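Local coordinates for protein glutamate--tRNA ligase, cytoplasmic (Saccharomyces cerevisiae, PDB 2HRA) that attaches glutamate to tRNA(Glu) and, through its N-terminal GST-like domain, binds Arc1p in a complex with methionyl-tRNA synthetase, at residues A64-A69 with N75-K80. Sequence-based numbering, arbitrary orientation.
Sequences AKLDDA and NKITSK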
loop_
_atom_site.group_PDB
_atom_site.type_symbol
_atom_site.label_atom_id
_atom_site.label_comp_id
_atom_site.label_asym_id
_atom_site.label_seq_id
_atom_site.Cartn_x
_atom_site.Cartn_y
_atom_site.Cartn_z
ATOM N N ALA A 64 7.086 -0.371 9.478
ATOM C CA ALA A 64 6.280 -1.573 9.536
ATOM C C ALA A 64 7.181 -2.744 9.906
ATOM O O ALA A 64 8.396 -2.729 9.671
ATOM C CB ALA A 64 5.583 -1.805 8.172
ATOM N N LYS A 65 6.587 -3.762 10.511
ATOM C CA LYS A 65 7.336 -4.917 10.925
ATOM C C LYS A 65 6.386 -6.110 10.799
ATOM O O LYS A 65 5.264 -6.021 11.232
ATOM C CB LYS A 65 7.724 -4.679 12.380
ATOM C CG LYS A 65 8.918 -5.377 12.903
ATOM C CD LYS A 65 8.844 -5.326 14.427
ATOM C CE LYS A 65 10.152 -5.361 15.099
ATOM N NZ LYS A 65 9.851 -5.337 16.572
ATOM N N LEU A 66 6.814 -7.190 10.164
ATOM C CA LEU A 66 6.015 -8.417 10.115
ATOM C C LEU A 66 6.683 -9.411 11.026
ATOM O O LEU A 66 7.761 -9.910 10.701
ATOM C CB LEU A 66 5.968 -9.013 8.711
ATOM C CG LEU A 66 5.156 -10.313 8.631
ATOM C CD1 LEU A 66 3.704 -10.044 9.001
ATOM C CD2 LEU A 66 5.271 -10.930 7.250
ATOM N N ASP A 67 6.018 -9.721 12.136
ATOM C CA ASP A 67 6.591 -10.524 13.209
ATOM C C ASP A 67 7.888 -9.815 13.671
ATOM O O ASP A 67 7.810 -8.729 14.234
ATOM C CB ASP A 67 6.725 -11.989 12.776
ATOM C CG ASP A 67 5.362 -12.644 12.545
ATOM O OD1 ASP A 67 4.421 -12.334 13.303
ATOM O OD2 ASP A 67 5.220 -13.451 11.598
ATOM N N ASP A 68 9.061 -10.367 13.419
ATOM C CA ASP A 68 10.281 -9.630 13.787
ATOM C C ASP A 68 10.990 -9.004 12.591
ATOM O O ASP A 68 12.001 -8.289 12.759
ATOM C CB ASP A 68 11.203 -10.523 14.588
ATOM C CG ASP A 68 10.632 -10.829 15.974
ATOM O OD1 ASP A 68 9.935 -9.947 16.549
ATOM O OD2 ASP A 68 10.871 -11.939 16.490
ATOM N N ALA A 69 10.448 -9.230 11.396
ATOM C CA ALA A 69 11.101 -8.787 10.173
ATOM C C ALA A 69 10.794 -7.323 9.909
ATOM O O ALA A 69 9.640 -6.962 9.814
ATOM C CB ALA A 69 10.656 -9.627 8.988
ATOM N N ASN A 75 6.898 -7.649 0.711
ATOM C CA ASN A 75 7.128 -8.921 0.055
ATOM C C ASN A 75 7.036 -10.117 0.996
ATOM O O ASN A 75 6.697 -11.230 0.572
ATOM C CB ASN A 75 8.477 -8.926 -0.631
ATOM C CG ASN A 75 8.470 -8.156 -1.935
ATOM O OD1 ASN A 75 7.543 -8.266 -2.742
ATOM N ND2 ASN A 75 9.526 -7.384 -2.160
ATOM N N LYS A 76 7.380 -9.897 2.258
ATOM C CA LYS A 76 7.246 -10.930 3.245
ATOM C C LYS A 76 5.771 -11.244 3.498
ATOM O O LYS A 76 5.425 -12.394 3.660
ATOM C CB LYS A 76 7.999 -10.557 4.528
ATOM C CG LYS A 76 9.515 -10.569 4.350
ATOM C CD LYS A 76 10.267 -10.348 5.648
ATOM C CE LYS A 76 11.671 -10.941 5.591
ATOM N NZ LYS A 76 12.630 -10.148 4.778
ATOM N N ILE A 77 4.889 -10.247 3.484
ATOM C CA ILE A 77 3.454 -10.532 3.687
ATOM C C ILE A 77 2.930 -11.382 2.523
ATOM O O ILE A 77 2.232 -12.399 2.674
ATOM C CB ILE A 77 2.652 -9.227 3.773
ATOM C CG1 ILE A 77 3.127 -8.385 4.965
ATOM C CG2 ILE A 77 1.130 -9.519 3.858
ATOM C CD1 ILE A 77 2.641 -6.947 4.899
ATOM N N THR A 78 3.375 -10.957 1.361
ATOM C CA THR A 78 2.961 -11.418 0.064
ATOM C C THR A 78 3.364 -12.882 -0.172
ATOM O O THR A 78 2.580 -13.648 -0.699
ATOM C CB THR A 78 3.581 -10.455 -0.944
ATOM O OG1 THR A 78 2.596 -9.460 -1.309
ATOM C CG2 THR A 78 4.230 -11.158 -2.084
ATOM N N SER A 79 4.570 -13.234 0.258
ATOM C CA SER A 79 5.126 -14.571 0.104
ATOM C C SER A 79 4.639 -15.518 1.201
ATOM O O SER A 79 4.456 -16.732 0.974
ATOM C CB SER A 79 6.652 -14.466 0.107
ATOM O OG SER A 79 7.228 -15.745 0.242
ATOM N N LYS A 80 4.431 -14.962 2.391
ATOM C CA LYS A 80 3.868 -15.703 3.517
ATOM C C LYS A 80 2.432 -16.081 3.214
ATOM O O LYS A 80 1.999 -17.198 3.528
ATOM C CB LYS A 80 3.891 -14.844 4.772
ATOM C CG LYS A 80 3.749 -15.587 6.079
ATOM C CD LYS A 80 3.527 -14.566 7.197
ATOM C CE LYS A 80 4.206 -14.935 8.481
ATOM N NZ LYS A 80 3.508 -16.055 9.174
#
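Leu66, at the end of edge strand 64-66, faces Ile77 of the helical segment 75-80 with 7.2 Å between their CA atoms, the strand and helix axes running 29° from parallel and 9.4 Å apart at closest approach. No hydrogen bond joins the two segments; the contact is made by side chains. Leu66 carries the centre: with CG anti to the backbone N (chi1 179°), its CD2 methyl is sent onto the helix backbone, 3.8 Å from the carbonyl carbon C of Lys76. The same methyl meets CG1 of Ile77 at 4.0 Å and touches CB of Lys76 and CD of Lys80, so aliphatic parts of two lysines shield it. Ile77 continues inward to Ala39 of helix 34-46. Ala69 presses its CB against CD of Lys76 at 3.4 Å, tight for two carbons; the lysine chain then bends at its end (chi4 75°), and its NZ is hydrogen-bonded to the carbonyl of Glu71. At the other margin Lys80 crosses Asp67 at about a right angle. Their salt bridge is long, 3.9 Å from OD2 of Asp67 to NZ of Lys80, and each has a stronger partner on strand 21-26: OD1 of Asp67 accepts a hydrogen bond from the backbone N of Thr22, while NZ of Lys80 bonds OG of Ser21. A type II' beta turn from Leu66 to Ala69, closed by backbone bonds in both directions, brings Asp67 and Ala69 to the helix. The helix lies over one sheet face beside helix 34-46, consistent with the thioredoxin-like half of a GST fold, whose first and third helices share a face.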